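Local atomic coordinates of Cgl0159-like domain-containing protein (Corynebacterium glutamicum, PDB entry 3FOK), a protein that is of unknown function, although its Cgl0159-like domain belongs to the TIM-barrel superfamily. Residues M180-M185 against W220-V225; T240-G245 against R268-G273. All coordinates share one frame; numbering follows the deposited sequence.

Interaction 1 of 2, residues M180-M185 against W220-V225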
HETATM    1  N   MSE A 180      10.700   4.691  23.277  1.00 20.34           N
HETATM    2  CA  MSE A 180      11.824   5.617  23.215  1.00 22.53           C
HETATM    3  C   MSE A 180      12.092   6.087  21.775  1.00 21.56           C
HETATM    4  O   MSE A 180      12.366   5.268  20.897  1.00 21.16           O
HETATM    5  CB  MSE A 180      13.031   4.850  23.761  1.00 26.87           C
HETATM    6  CG  MSE A 180      14.273   5.612  24.130  1.00 32.98           C
HETATM    7 SE   MSE A 180      15.623   4.258  24.549  1.00 40.11          SE
HETATM    8  CE  MSE A 180      14.908   3.595  26.223  1.00 38.23           C
ATOM      9  N   LEU A 181      12.008   7.391  21.527  1.00 19.38           N
ATOM     10  CA  LEU A 181      12.269   7.916  20.189  1.00 18.86           C
ATOM     11  C   LEU A 181      13.596   8.673  20.173  1.00 19.34           C
ATOM     12  O   LEU A 181      13.834   9.534  21.027  1.00 18.76           O
ATOM     13  CB  LEU A 181      11.149   8.863  19.735  1.00 18.79           C
ATOM     14  CG  LEU A 181       9.693   8.390  19.700  1.00 18.60           C
ATOM     15  CD1 LEU A 181       8.846   9.468  19.037  1.00 19.37           C
ATOM     16  CD2 LEU A 181       9.570   7.087  18.936  1.00 19.39           C
ATOM     17  N   GLU A 182      14.453   8.350  19.205  1.00 18.46           N
ATOM     18  CA  GLU A 182      15.745   9.014  19.067  1.00 17.90           C
ATOM     19  C   GLU A 182      15.636   9.927  17.851  1.00 18.18           C
ATOM     20  O   GLU A 182      15.823   9.486  16.718  1.00 17.84           O
ATOM     21  CB  GLU A 182      16.859   7.987  18.848  1.00 19.04           C
ATOM     22  CG  GLU A 182      18.271   8.551  19.000  1.00 21.87           C
ATOM     23  CD  GLU A 182      19.355   7.515  18.732  1.00 23.81           C
ATOM     24  OE1 GLU A 182      19.196   6.354  19.165  1.00 24.09           O
ATOM     25  OE2 GLU A 182      20.373   7.864  18.099  1.00 26.01           O
ATOM     26  N   PRO A 183      15.320  11.215  18.073  1.00 18.49           N
ATOM     27  CA  PRO A 183      15.181  12.174  16.979  1.00 18.07           C
ATOM     28  C   PRO A 183      16.478  12.874  16.593  1.00 19.20           C
ATOM     29  O   PRO A 183      17.418  12.960  17.383  1.00 20.03           O
ATOM     30  CB  PRO A 183      14.157  13.147  17.525  1.00 17.13           C
ATOM     31  CG  PRO A 183      14.607  13.266  18.949  1.00 17.93           C
ATOM     32  CD  PRO A 183      14.910  11.829  19.350  1.00 18.02           C
ATOM     33  N   PHE A 184      16.496  13.383  15.367  1.00 19.48           N
ATOM     34  CA  PHE A 184      17.638  14.093  14.811  1.00 18.91           C
ATOM     35  C   PHE A 184      17.180  14.843  13.574  1.00 20.64           C
ATOM     36  O   PHE A 184      16.244  14.422  12.895  1.00 20.18           O
ATOM     37  CB  PHE A 184      18.720  13.119  14.333  1.00 17.99           C
ATOM     38  CG  PHE A 184      19.655  12.646  15.396  1.00 17.57           C
ATOM     39  CD1 PHE A 184      20.522  13.530  16.026  1.00 18.14           C
ATOM     40  CD2 PHE A 184      19.718  11.295  15.721  1.00 15.86           C
ATOM     41  CE1 PHE A 184      21.446  13.074  16.965  1.00 18.32           C
ATOM     42  CE2 PHE A 184      20.634  10.828  16.655  1.00 16.85           C
ATOM     43  CZ  PHE A 184      21.503  11.720  17.279  1.00 16.51           C
HETATM   44  N   MSE A 185      17.838  15.959  13.294  1.00 21.60           N
HETATM   45  CA  MSE A 185      17.569  16.697  12.076  1.00 23.13           C
HETATM   46  C   MSE A 185      18.792  16.222  11.306  1.00 21.69           C
HETATM   47  O   MSE A 185      19.893  16.214  11.857  1.00 21.72           O
HETATM   48  CB  MSE A 185      17.638  18.209  12.303  1.00 26.24           C
HETATM   49  CG  MSE A 185      16.524  18.777  13.181  1.00 33.43           C
HETATM   50 SE   MSE A 185      14.735  18.608  12.454  1.00 40.97          SE
HETATM   51  CE  MSE A 185      14.347  16.860  13.102  1.00 41.25           C
ATOM     52  N   TRP A 220       9.207   8.378  25.357  1.00 17.64           N
ATOM     53  CA  TRP A 220      10.413   8.920  25.963  1.00 18.29           C
ATOM     54  C   TRP A 220      11.273   9.492  24.847  1.00 19.35           C
ATOM     55  O   TRP A 220      11.034   9.238  23.671  1.00 19.41           O
ATOM     56  CB  TRP A 220      11.208   7.814  26.661  1.00 17.46           C
ATOM     57  CG  TRP A 220      10.608   7.297  27.924  1.00 17.01           C
ATOM     58  CD1 TRP A 220       9.337   6.838  28.101  1.00 18.04           C
ATOM     59  CD2 TRP A 220      11.266   7.155  29.187  1.00 17.66           C
ATOM     60  NE1 TRP A 220       9.159   6.418  29.398  1.00 16.74           N
ATOM     61  CE2 TRP A 220      10.328   6.601  30.089  1.00 17.30           C
ATOM     62  CE3 TRP A 220      12.560   7.440  29.646  1.00 16.82           C
ATOM     63  CZ2 TRP A 220      10.641   6.328  31.423  1.00 17.67           C
ATOM     64  CZ3 TRP A 220      12.875   7.167  30.976  1.00 16.75           C
ATOM     65  CH2 TRP A 220      11.916   6.617  31.848  1.00 18.94           C
HETATM   66  N   MSE A 221      12.284  10.255  25.228  1.00 21.66           N
HETATM   67  CA  MSE A 221      13.200  10.847  24.269  1.00 22.98           C
HETATM   68  C   MSE A 221      14.598  10.321  24.556  1.00 21.71           C
HETATM   69  O   MSE A 221      14.982  10.131  25.709  1.00 19.96           O
HETATM   70  CB  MSE A 221      13.206  12.375  24.391  1.00 26.26           C
HETATM   71  CG  MSE A 221      11.919  13.066  23.977  1.00 32.23           C
HETATM   72 SE   MSE A 221      11.668  13.149  22.058  1.00 40.73          SE
HETATM   73  CE  MSE A 221      10.246  11.872  21.867  1.00 38.34           C
ATOM     74  N   LYS A 222      15.346  10.069  23.493  1.00 21.08           N
ATOM     75  CA  LYS A 222      16.721   9.605  23.597  1.00 21.28           C
ATOM     76  C   LYS A 222      17.448  10.708  22.838  1.00 20.77           C
ATOM     77  O   LYS A 222      17.428  10.742  21.611  1.00 19.48           O
ATOM     78  CB  LYS A 222      16.875   8.254  22.898  1.00 21.99           C
ATOM     79  CG  LYS A 222      18.239   7.600  23.038  1.00 23.17           C
ATOM     80  CD  LYS A 222      18.260   6.290  22.259  1.00 25.05           C
ATOM     81  CE  LYS A 222      19.649   5.690  22.184  1.00 25.30           C
ATOM     82  NZ  LYS A 222      19.678   4.546  21.231  1.00 26.59           N
ATOM     83  N   LEU A 223      18.060  11.627  23.577  1.00 21.04           N
ATOM     84  CA  LEU A 223      18.737  12.763  22.966  1.00 20.77           C
ATOM     85  C   LEU A 223      20.249  12.783  23.113  1.00 22.64           C
ATOM     86  O   LEU A 223      20.812  12.136  23.997  1.00 23.65           O
ATOM     87  CB  LEU A 223      18.178  14.062  23.550  1.00 20.60           C
ATOM     88  CG  LEU A 223      16.658  14.238  23.575  1.00 19.88           C
ATOM     89  CD1 LEU A 223      16.320  15.564  24.227  1.00 18.02           C
ATOM     90  CD2 LEU A 223      16.099  14.176  22.166  1.00 19.49           C
ATOM     91  N   PRO A 224      20.929  13.534  22.230  1.00 22.78           N
ATOM     92  CA  PRO A 224      22.387  13.650  22.262  1.00 23.69           C
ATOM     93  C   PRO A 224      22.770  14.810  23.179  1.00 25.47           C
ATOM     94  O   PRO A 224      22.070  15.827  23.215  1.00 26.55           O
ATOM     95  CB  PRO A 224      22.729  13.939  20.808  1.00 23.35           C
ATOM     96  CG  PRO A 224      21.605  14.834  20.405  1.00 22.37           C
ATOM     97  CD  PRO A 224      20.389  14.135  20.995  1.00 21.34           C
ATOM     98  N   VAL A 225      23.856  14.658  23.930  1.00 26.35           N
ATOM     99  CA  VAL A 225      24.299  15.730  24.814  1.00 26.73           C
ATOM    100  C   VAL A 225      24.911  16.787  23.914  1.00 28.48           C
ATOM    101  O   VAL A 225      25.968  16.581  23.322  1.00 28.59           O
ATOM    102  CB  VAL A 225      25.340  15.235  25.826  1.00 26.66           C
ATOM    103  CG1 VAL A 225      25.766  16.376  26.734  1.00 25.42           C
ATOM    104  CG2 VAL A 225      24.754  14.095  26.644  1.00 24.84           C
TER

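Interaction 2 of 2, residues T240-G245 against R268-G273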
ATOM      1  N   THR A 240      13.583  11.740  29.545  1.00 22.59           N
ATOM      2  CA  THR A 240      14.671  11.690  28.585  1.00 22.45           C
ATOM      3  C   THR A 240      15.871  10.864  29.028  1.00 23.10           C
ATOM      4  O   THR A 240      16.221  10.820  30.205  1.00 24.30           O
ATOM      5  CB  THR A 240      15.153  13.121  28.260  1.00 23.13           C
ATOM      6  OG1 THR A 240      14.066  13.871  27.707  1.00 23.92           O
ATOM      7  CG2 THR A 240      16.300  13.094  27.265  1.00 25.60           C
ATOM      8  N   LEU A 241      16.489  10.203  28.059  1.00 23.60           N
ATOM      9  CA  LEU A 241      17.676   9.394  28.292  1.00 24.33           C
ATOM     10  C   LEU A 241      18.736   9.931  27.342  1.00 25.21           C
ATOM     11  O   LEU A 241      18.439  10.273  26.196  1.00 25.19           O
ATOM     12  CB  LEU A 241      17.391   7.919  28.000  1.00 24.17           C
ATOM     13  CG  LEU A 241      16.427   7.243  28.979  1.00 25.27           C
ATOM     14  CD1 LEU A 241      16.093   5.847  28.495  1.00 23.38           C
ATOM     15  CD2 LEU A 241      17.055   7.195  30.365  1.00 24.62           C
ATOM     16  N   LEU A 242      19.968  10.020  27.820  1.00 26.77           N
ATOM     17  CA  LEU A 242      21.054  10.549  27.008  1.00 28.34           C
ATOM     18  C   LEU A 242      21.819   9.456  26.276  1.00 29.75           C
ATOM     19  O   LEU A 242      21.944   8.333  26.763  1.00 30.19           O
ATOM     20  CB  LEU A 242      22.009  11.349  27.893  1.00 27.79           C
ATOM     21  CG  LEU A 242      21.327  12.362  28.820  1.00 26.66           C
ATOM     22  CD1 LEU A 242      22.368  13.021  29.706  1.00 26.37           C
ATOM     23  CD2 LEU A 242      20.578  13.397  27.997  1.00 25.77           C
ATOM     24  N   LEU A 243      22.324   9.795  25.095  1.00 31.77           N
ATOM     25  CA  LEU A 243      23.088   8.862  24.280  1.00 32.39           C
ATOM     26  C   LEU A 243      24.520   9.369  24.120  1.00 32.84           C
ATOM     27  O   LEU A 243      24.768  10.571  24.156  1.00 31.90           O
ATOM     28  CB  LEU A 243      22.422   8.705  22.908  1.00 32.00           C
ATOM     29  CG  LEU A 243      22.262   9.960  22.040  1.00 32.99           C
ATOM     30  CD1 LEU A 243      23.552  10.235  21.278  1.00 30.38           C
ATOM     31  CD2 LEU A 243      21.121   9.756  21.056  1.00 33.23           C
ATOM     32  N   GLY A 244      25.457   8.443  23.958  1.00 35.34           N
ATOM     33  CA  GLY A 244      26.850   8.810  23.783  1.00 40.35           C
ATOM     34  C   GLY A 244      27.294   8.365  22.404  1.00 44.31           C
ATOM     35  O   GLY A 244      27.729   7.223  22.225  1.00 46.86           O
ATOM     36  N   GLY A 245      27.187   9.266  21.434  1.00 45.49           N
ATOM     37  CA  GLY A 245      27.545   8.944  20.064  1.00 47.98           C
ATOM     38  C   GLY A 245      28.960   8.482  19.762  1.00 50.46           C
ATOM     39  O   GLY A 245      29.494   7.577  20.401  1.00 49.45           O
ATOM     40  N   ARG A 268      16.325  11.277  32.870  1.00 22.05           N
ATOM     41  CA  ARG A 268      16.210  10.089  33.711  1.00 20.91           C
ATOM     42  C   ARG A 268      17.366   9.102  33.640  1.00 20.37           C
ATOM     43  O   ARG A 268      17.347   8.076  34.314  1.00 20.12           O
ATOM     44  CB  ARG A 268      14.912   9.355  33.371  1.00 19.96           C
ATOM     45  CG  ARG A 268      13.666  10.053  33.873  1.00 20.07           C
ATOM     46  CD  ARG A 268      13.424   9.714  35.327  1.00 19.52           C
ATOM     47  NE  ARG A 268      12.277  10.419  35.887  1.00 18.05           N
ATOM     48  CZ  ARG A 268      11.648  10.048  36.995  1.00 18.90           C
ATOM     49  NH1 ARG A 268      12.050   8.976  37.658  1.00 19.58           N
ATOM     50  NH2 ARG A 268      10.618  10.751  37.442  1.00 18.97           N
ATOM     51  N   GLY A 269      18.368   9.389  32.822  1.00 20.51           N
ATOM     52  CA  GLY A 269      19.484   8.470  32.737  1.00 21.29           C
ATOM     53  C   GLY A 269      20.232   8.404  31.423  1.00 21.25           C
ATOM     54  O   GLY A 269      20.258   9.365  30.650  1.00 21.58           O
ATOM     55  N   LEU A 270      20.836   7.245  31.175  1.00 21.86           N
ATOM     56  CA  LEU A 270      21.636   7.008  29.976  1.00 23.09           C
ATOM     57  C   LEU A 270      21.239   5.762  29.180  1.00 24.56           C
ATOM     58  O   LEU A 270      20.729   4.784  29.731  1.00 24.76           O
ATOM     59  CB  LEU A 270      23.109   6.859  30.371  1.00 22.99           C
ATOM     60  CG  LEU A 270      24.110   8.018  30.368  1.00 25.07           C
ATOM     61  CD1 LEU A 270      23.462   9.319  30.776  1.00 24.45           C
ATOM     62  CD2 LEU A 270      25.255   7.658  31.305  1.00 26.56           C
ATOM     63  N   THR A 271      21.491   5.820  27.877  1.00 24.59           N
ATOM     64  CA  THR A 271      21.260   4.711  26.954  1.00 25.83           C
ATOM     65  C   THR A 271      22.417   4.864  25.976  1.00 26.73           C
ATOM     66  O   THR A 271      22.259   5.372  24.863  1.00 27.27           O
ATOM     67  CB  THR A 271      19.917   4.823  26.199  1.00 27.06           C
ATOM     68  OG1 THR A 271      18.830   4.722  27.129  1.00 27.74           O
ATOM     69  CG2 THR A 271      19.789   3.696  25.181  1.00 25.71           C
ATOM     70  N   VAL A 272      23.589   4.431  26.431  1.00 26.77           N
ATOM     71  CA  VAL A 272      24.828   4.535  25.674  1.00 26.75           C
ATOM     72  C   VAL A 272      25.346   3.193  25.174  1.00 27.89           C
ATOM     73  O   VAL A 272      25.184   2.169  25.835  1.00 28.32           O
ATOM     74  CB  VAL A 272      25.911   5.203  26.548  1.00 26.28           C
ATOM     75  CG1 VAL A 272      27.238   5.240  25.814  1.00 26.79           C
ATOM     76  CG2 VAL A 272      25.466   6.605  26.927  1.00 26.80           C
ATOM     77  N   GLY A 273      25.990   3.211  24.010  1.00 27.55           N
ATOM     78  CA  GLY A 273      26.520   1.986  23.446  1.00 27.45           C
ATOM     79  C   GLY A 273      27.974   2.054  23.013  1.00 28.60           C
ATOM     80  O   GLY A 273      28.869   1.631  23.749  1.00 28.43           O
TER

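Interaction 1 of 2, residues M180-M185 against W220-V225
K222 reaches across to the strand at 180-185 with its whole side chain. Its CB packs beside CG of M180, which is modelled as selenomethionine, at 3.9 Å. The next carbon, CG, passes E182 CG. CD lies between two neighbours: the M180 SE atom on one hand and E182 OE1 on the other. CE stays close to that same oxygen. The tip completes a salt bridge, with K222 NZ 2.8 Å from E182 OE1. NZ comes from the syn side of the carboxylate but 33° out of its plane. With CG anti to the backbone N in K222 (chi1 -175°) and in E182, and both chains extended beyond it, the two tips meet inside the barrel.

The backbones are parallel. L181 N donates a hydrogen bond to W220 O (3.0 Å), and K222 N donates to L181 O (2.9 Å). On the opposite face of the sheet, M221 is also a selenomethionine. Its bent chain brings CE to 3.8 Å from L181 CB. Farther along, P183 CG touches L223 CD2 at 3.7 Å. At the C-terminal end, F184 CE1 rests 3.9 Å from P224 CG.

E182 OE1 has a second salt-bridge partner, K146, so two lysines gather round one carboxylate. The 180-185 segment lies between strand 144-151 and strand 219-224. P183 and L223 pack outward on helix 199-210. Strand 240-243 flanks the other edge of 220-225, where M221 meets T240 and P224 meets L243.

Interaction 2 of 2, residues T240-G245 against R268-G273
L241 lies across the neighbouring strand with both of its methyl groups. CD2 settles on the backbone of G269, 3.5 Å from G269 N. This close seat is possible because G269 has no side chain. The backbone of G269 also takes angles suited to glycine (phi 151°, psi -153°). CD1 reaches T271 OG1 at 3.3 Å. The first torsion of T271 sets OG1 anti to its carbonyl carbon (chi1 -65°), on the side that meets L241. On the other face of the sheet, L242 CB packs against L270 CD1 at 3.8 Å.

Three backbone hydrogen bonds hold these side chains in register. R268 N donates to T240 O (2.7 Å), L242 N to G269 O (2.9 Å), and T271 N to L242 O (2.8 Å). The two parallel strands and helix 252-261 between them form a beta-alpha-beta unit of the TIM barrel. Past the regular pairing, V272 CG2 leans on G244 N at 3.5 Å.

The next shell differs on the two faces. L242 and L270 point outward. L242 meets A261 and L270 meets W258, both on helix 252-261, and L262 lies against both leucines. V272 also touches W258. L241 and T271 face the barrel interior and pack on M180. Near the start of its strand, R268 NH1 is hydrogen-bonded to G42 O, while its side chain packs on W220 and on A19 of a second subunit.

The two interactions follow one another along the chain, and interaction 1 closes before interaction 2 opens. Their centres are about 9 Å apart. They share one curled sheet, in which strands 219-224 and 240-243 are direct neighbours. Two probable hydrogen bonds join them there: L241 N to M221 O at 2.8 Å and L223 N to L241 O at 3.0 Å. Around the barrel the strands come in the order 179-189, 219-224, 240-243 and 267-272, and the last of these pairs with strand 44-48 to close the ring. E182 OE2 lies 3.6 Å from L243 CD2, so side chains of the two contacts also touch inside the barrel.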